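Long-range contact in beta-fructofuranosidase (Bifidobacterium adolescentis, PDB 6NOB), which probably hydrolyses terminal beta-fructofuranosidic bonds, as in sucrose, as a family 32 glycoside hydrolase: residues Ile111-Glu123 with Val585-Asn597. Residues are numbered along the deposited sequence; the frame is centred on the assembly and turned at random.
Sequences IYNRFGRSGAHFE and VFFDRNVVEVFLN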
loop_
_atom_site.group_PDB
_atom_site.type_symbol
_atom_site.label_atom_id
_atom_site.label_comp_id
_atom_site.label_asym_id
_atom_site.label_seq_id
_atom_site.Cartn_x
_atom_site.Cartn_y
_atom_site.Cartn_z
ATOM N N ILE A 111 -20.250 2.241 7.947
ATOM C CA ILE A 111 -18.828 2.560 8.022
ATOM C C ILE A 111 -18.303 3.059 6.679
ATOM O O ILE A 111 -17.534 4.024 6.624
ATOM C CB ILE A 111 -18.033 1.337 8.522
ATOM C CG1 ILE A 111 -18.391 1.022 9.976
ATOM C CG2 ILE A 111 -16.531 1.574 8.385
ATOM C CD1 ILE A 111 -17.675 -0.186 10.537
ATOM N N TYR A 112 -18.717 2.430 5.576
ATOM C CA TYR A 112 -18.077 2.661 4.288
ATOM C C TYR A 112 -18.903 3.466 3.296
ATOM O O TYR A 112 -18.319 4.092 2.407
ATOM C CB TYR A 112 -17.701 1.322 3.639
ATOM C CG TYR A 112 -16.541 0.633 4.321
ATOM C CD1 TYR A 112 -15.230 0.975 4.017
ATOM C CD2 TYR A 112 -16.757 -0.356 5.271
ATOM C CE1 TYR A 112 -14.168 0.353 4.638
ATOM C CE2 TYR A 112 -15.699 -0.986 5.898
ATOM C CZ TYR A 112 -14.406 -0.628 5.578
ATOM O OH TYR A 112 -13.348 -1.252 6.199
ATOM N N ASN A 113 -20.230 3.467 3.406
ATOM C CA ASN A 113 -21.070 4.180 2.440
ATOM C C ASN A 113 -21.194 5.650 2.850
ATOM O O ASN A 113 -22.234 6.126 3.308
ATOM C CB ASN A 113 -22.432 3.506 2.324
ATOM C CG ASN A 113 -23.298 4.133 1.252
ATOM O OD1 ASN A 113 -22.802 4.571 0.213
ATOM N ND2 ASN A 113 -24.603 4.184 1.501
ATOM N N ARG A 114 -20.089 6.374 2.671
ATOM C CA ARG A 114 -20.013 7.784 3.028
ATOM C C ARG A 114 -19.202 8.535 1.983
ATOM O O ARG A 114 -18.236 8.005 1.426
ATOM C CB ARG A 114 -19.368 7.999 4.407
ATOM C CG ARG A 114 -20.015 7.234 5.545
ATOM C CD ARG A 114 -19.256 7.456 6.840
ATOM N NE ARG A 114 -19.111 8.877 7.140
ATOM C CZ ARG A 114 -20.040 9.607 7.747
ATOM N NH1 ARG A 114 -21.183 9.049 8.121
ATOM N NH2 ARG A 114 -19.825 10.895 7.983
ATOM N N PHE A 115 -19.603 9.780 1.729
ATOM C CA PHE A 115 -18.848 10.645 0.832
ATOM C C PHE A 115 -17.409 10.774 1.317
ATOM O O PHE A 115 -17.158 10.980 2.507
ATOM C CB PHE A 115 -19.516 12.018 0.745
ATOM C CG PHE A 115 -18.788 13.003 -0.131
ATOM C CD1 PHE A 115 -18.633 12.769 -1.488
ATOM C CD2 PHE A 115 -18.274 14.176 0.404
ATOM C CE1 PHE A 115 -17.969 13.680 -2.292
ATOM C CE2 PHE A 115 -17.609 15.090 -0.393
ATOM C CZ PHE A 115 -17.456 14.843 -1.742
ATOM N N GLY A 116 -16.463 10.631 0.393
ATOM C CA GLY A 116 -15.055 10.608 0.723
ATOM C C GLY A 116 -14.445 9.224 0.795
ATOM O O GLY A 116 -13.222 9.112 0.954
ATOM N N ARG A 117 -15.250 8.172 0.687
ATOM C CA ARG A 117 -14.765 6.801 0.695
ATOM C C ARG A 117 -14.969 6.167 -0.674
ATOM O O ARG A 117 -15.879 6.538 -1.420
ATOM C CB ARG A 117 -15.478 5.959 1.760
ATOM C CG ARG A 117 -15.577 6.620 3.123
ATOM C CD ARG A 117 -15.678 5.588 4.234
ATOM N NE ARG A 117 -14.456 4.797 4.354
ATOM C CZ ARG A 117 -14.066 4.183 5.466
ATOM N NH1 ARG A 117 -12.938 3.487 5.481
ATOM N NH2 ARG A 117 -14.799 4.269 6.568
ATOM N N SER A 118 -14.106 5.208 -1.001
ATOM C CA SER A 118 -14.286 4.422 -2.209
ATOM C C SER A 118 -15.263 3.282 -1.944
ATOM O O SER A 118 -15.562 2.937 -0.798
ATOM C CB SER A 118 -12.951 3.867 -2.701
ATOM O OG SER A 118 -12.476 2.857 -1.826
ATOM N N GLY A 119 -15.757 2.682 -3.025
ATOM C CA GLY A 119 -16.725 1.611 -2.905
ATOM C C GLY A 119 -16.157 0.214 -3.066
ATOM O O GLY A 119 -16.738 -0.751 -2.561
ATOM N N ALA A 120 -15.022 0.085 -3.763
ATOM C CA ALA A 120 -14.486 -1.224 -4.114
ATOM C C ALA A 120 -13.006 -1.406 -3.801
ATOM O O ALA A 120 -12.463 -2.478 -4.088
ATOM C CB ALA A 120 -14.712 -1.512 -5.606
ATOM N N HIS A 121 -12.339 -0.406 -3.238
ATOM C CA HIS A 121 -10.948 -0.538 -2.831
ATOM C C HIS A 121 -10.879 -0.796 -1.332
ATOM O O HIS A 121 -11.744 -0.358 -0.571
ATOM C CB HIS A 121 -10.145 0.717 -3.183
ATOM C CG HIS A 121 -10.005 0.955 -4.655
ATOM N ND1 HIS A 121 -11.062 1.341 -5.451
ATOM C CD2 HIS A 121 -8.929 0.868 -5.473
ATOM C CE1 HIS A 121 -10.645 1.475 -6.698
ATOM N NE2 HIS A 121 -9.354 1.195 -6.739
ATOM N N PHE A 122 -9.844 -1.520 -0.909
ATOM C CA PHE A 122 -9.705 -1.809 0.511
ATOM C C PHE A 122 -9.349 -0.543 1.280
ATOM O O PHE A 122 -8.449 0.207 0.889
ATOM C CB PHE A 122 -8.645 -2.879 0.768
ATOM C CG PHE A 122 -8.466 -3.186 2.230
ATOM C CD1 PHE A 122 -9.324 -4.065 2.874
ATOM C CD2 PHE A 122 -7.472 -2.563 2.972
ATOM C CE1 PHE A 122 -9.180 -4.335 4.225
ATOM C CE2 PHE A 122 -7.325 -2.827 4.323
ATOM C CZ PHE A 122 -8.178 -3.717 4.949
ATOM N N GLU A 123 -10.058 -0.314 2.378
ATOM C CA GLU A 123 -9.776 0.740 3.336
ATOM C C GLU A 123 -10.025 0.181 4.727
ATOM O O GLU A 123 -10.870 -0.707 4.897
ATOM C CB GLU A 123 -10.662 1.979 3.117
ATOM C CG GLU A 123 -10.616 2.575 1.719
ATOM C CD GLU A 123 -11.634 3.687 1.534
ATOM O OE1 GLU A 123 -12.314 4.036 2.523
ATOM O OE2 GLU A 123 -11.757 4.209 0.403
ATOM N N VAL A 585 -10.872 1.801 -18.025
ATOM C CA VAL A 585 -10.993 2.755 -16.928
ATOM C C VAL A 585 -11.786 2.129 -15.789
ATOM O O VAL A 585 -12.887 1.610 -16.005
ATOM C CB VAL A 585 -11.670 4.062 -17.382
ATOM C CG1 VAL A 585 -11.745 5.049 -16.228
ATOM C CG2 VAL A 585 -10.928 4.665 -18.563
ATOM N N PHE A 586 -11.227 2.184 -14.582
ATOM C CA PHE A 586 -11.946 1.901 -13.343
ATOM C C PHE A 586 -12.009 3.201 -12.548
ATOM O O PHE A 586 -10.974 3.695 -12.087
ATOM C CB PHE A 586 -11.257 0.818 -12.512
ATOM C CG PHE A 586 -11.235 -0.547 -13.147
ATOM C CD1 PHE A 586 -10.297 -0.865 -14.116
ATOM C CD2 PHE A 586 -12.124 -1.527 -12.739
ATOM C CE1 PHE A 586 -10.263 -2.124 -14.686
ATOM C CE2 PHE A 586 -12.098 -2.790 -13.307
ATOM C CZ PHE A 586 -11.164 -3.089 -14.282
ATOM N N PHE A 587 -13.207 3.755 -12.383
ATOM C CA PHE A 587 -13.406 4.899 -11.500
ATOM C C PHE A 587 -14.333 4.495 -10.366
ATOM O O PHE A 587 -15.472 4.082 -10.608
ATOM C CB PHE A 587 -13.976 6.112 -12.234
ATOM C CG PHE A 587 -14.094 7.321 -11.357
ATOM C CD1 PHE A 587 -12.970 8.059 -11.026
ATOM C CD2 PHE A 587 -15.319 7.697 -10.826
ATOM C CE1 PHE A 587 -13.065 9.165 -10.201
ATOM C CE2 PHE A 587 -15.421 8.802 -10.000
ATOM C CZ PHE A 587 -14.291 9.536 -9.687
ATOM N N ASP A 588 -13.852 4.639 -9.130
ATOM C CA ASP A 588 -14.541 4.141 -7.943
ATOM C C ASP A 588 -14.741 5.304 -6.963
ATOM O O ASP A 588 -14.052 5.405 -5.945
ATOM C CB ASP A 588 -13.756 2.988 -7.312
ATOM C CG ASP A 588 -14.471 2.365 -6.129
ATOM O OD1 ASP A 588 -15.701 2.546 -6.004
ATOM O OD2 ASP A 588 -13.795 1.689 -5.326
ATOM N N ARG A 589 -15.683 6.191 -7.300
ATOM C CA ARG A 589 -16.128 7.290 -6.445
ATOM C C ARG A 589 -15.056 8.352 -6.212
ATOM O O ARG A 589 -15.288 9.535 -6.489
ATOM C CB ARG A 589 -16.639 6.746 -5.106
ATOM C CG ARG A 589 -17.975 6.022 -5.218
ATOM C CD ARG A 589 -18.170 5.025 -4.089
ATOM N NE ARG A 589 -18.293 5.683 -2.792
ATOM C CZ ARG A 589 -19.439 6.126 -2.285
ATOM N NH1 ARG A 589 -20.567 5.984 -2.968
ATOM N NH2 ARG A 589 -19.458 6.711 -1.095
ATOM N N ASN A 590 -13.884 7.962 -5.697
ATOM C CA ASN A 590 -12.854 8.953 -5.404
ATOM C C ASN A 590 -11.459 8.506 -5.832
ATOM O O ASN A 590 -10.469 8.994 -5.276
ATOM C CB ASN A 590 -12.845 9.311 -3.910
ATOM C CG ASN A 590 -12.495 8.129 -3.021
ATOM O OD1 ASN A 590 -12.304 7.006 -3.494
ATOM N ND2 ASN A 590 -12.405 8.379 -1.719
ATOM N N VAL A 591 -11.354 7.599 -6.800
ATOM C CA VAL A 591 -10.057 7.136 -7.282
ATOM C C VAL A 591 -10.255 6.567 -8.680
ATOM O O VAL A 591 -11.271 5.930 -8.970
ATOM C CB VAL A 591 -9.435 6.099 -6.313
ATOM C CG1 VAL A 591 -10.352 4.889 -6.148
ATOM C CG2 VAL A 591 -8.046 5.673 -6.782
ATOM N N VAL A 592 -9.281 6.822 -9.552
ATOM C CA VAL A 592 -9.298 6.325 -10.921
ATOM C C VAL A 592 -8.090 5.424 -11.120
ATOM O O VAL A 592 -7.029 5.636 -10.525
ATOM C CB VAL A 592 -9.307 7.478 -11.956
ATOM C CG1 VAL A 592 -7.940 8.141 -12.047
ATOM C CG2 VAL A 592 -9.752 6.976 -13.323
ATOM N N GLU A 593 -8.270 4.385 -11.934
ATOM C CA GLU A 593 -7.175 3.522 -12.366
ATOM C C GLU A 593 -7.392 3.210 -13.838
ATOM O O GLU A 593 -8.445 2.684 -14.212
ATOM C CB GLU A 593 -7.103 2.235 -11.535
ATOM C CG GLU A 593 -6.969 2.473 -10.036
ATOM C CD GLU A 593 -6.622 1.219 -9.265
ATOM O OE1 GLU A 593 -5.509 0.690 -9.465
ATOM O OE2 GLU A 593 -7.459 0.764 -8.456
ATOM N N VAL A 594 -6.406 3.543 -14.667
ATOM C CA VAL A 594 -6.529 3.470 -16.117
ATOM C C VAL A 594 -5.469 2.516 -16.651
ATOM O O VAL A 594 -4.302 2.587 -16.249
ATOM C CB VAL A 594 -6.385 4.861 -16.760
ATOM C CG1 VAL A 594 -6.448 4.759 -18.274
ATOM C CG2 VAL A 594 -7.459 5.804 -16.233
ATOM N N PHE A 595 -5.874 1.635 -17.563
ATOM C CA PHE A 595 -4.976 0.682 -18.198
ATOM C C PHE A 595 -5.080 0.833 -19.709
ATOM O O PHE A 595 -6.181 0.792 -20.267
ATOM C CB PHE A 595 -5.306 -0.748 -17.755
ATOM C CG PHE A 595 -5.219 -0.937 -16.269
ATOM C CD1 PHE A 595 -6.319 -0.698 -15.461
ATOM C CD2 PHE A 595 -4.024 -1.312 -15.676
ATOM C CE1 PHE A 595 -6.234 -0.849 -14.091
ATOM C CE2 PHE A 595 -3.933 -1.466 -14.307
ATOM C CZ PHE A 595 -5.040 -1.236 -13.513
ATOM N N LEU A 596 -3.938 1.020 -20.363
ATOM C CA LEU A 596 -3.884 1.279 -21.793
ATOM C C LEU A 596 -3.257 0.099 -22.523
ATOM O O LEU A 596 -2.306 -0.515 -22.027
ATOM C CB LEU A 596 -3.088 2.553 -22.086
ATOM C CG LEU A 596 -3.533 3.806 -21.329
ATOM C CD1 LEU A 596 -2.754 5.020 -21.799
ATOM C CD2 LEU A 596 -5.024 4.028 -21.507
ATOM N N ASN A 597 -3.800 -0.208 -23.701
ATOM C CA ASN A 597 -3.283 -1.273 -24.561
ATOM C C ASN A 597 -3.158 -2.594 -23.802
ATOM O O ASN A 597 -2.181 -3.331 -23.949
ATOM C CB ASN A 597 -1.944 -0.871 -25.181
ATOM C CG ASN A 597 -2.106 0.100 -26.334
ATOM O OD1 ASN A 597 -3.217 0.527 -26.649
ATOM N ND2 ASN A 597 -0.996 0.452 -26.972
HETATM O O HOH W 1 -11.098 6.974 0.622
#
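His-121 and Asp-588 join the loop leading into the five-bladed beta-propeller of this GH32 enzyme to the tip of a beta hairpin, strands 582-588 and 591-596, in its C-terminal beta-sandwich. The tight part is buried. Asp-588, its CG anti to the backbone N (chi1 -176°), extends its carboxylate into the loop. Asp-588 OD2 accepts Ala-120 N on its syn side (2.6 Å) and His-121 ND1 through its anti lone pair (2.8 Å); OD1 takes Gly-119 N from above the carboxylate plane. The His-121 ring and the Asp-588 carboxylate lie nearly coplanar, 23° apart. At the far edge of the imidazole, His-121 NE2 donates to Glu-593 OE2 (2.6 Å), whose carboxylate also pairs with Arg-476, and Val-591 CG1 covers one ring face in a CH-pi contact, 3.8 Å from the centroid of the His-121 ring. With an alanine in place of Asp-588, Gly-119 N, Ala-120 N and His-121 ND1 would probably be left without their acceptor on this side chain, leaving the ring less firmly oriented. The partly exposed side is looser: Arg-589 gives a nearly straight NE bond to Arg-117 O (2.9 Å, 164°), but NH2 reaches Arg-114 O only weakly. Beside Asn-590, a water accepts from its ND2 (3.0 Å) and lies 2.9 Å from Glu-123 OE2.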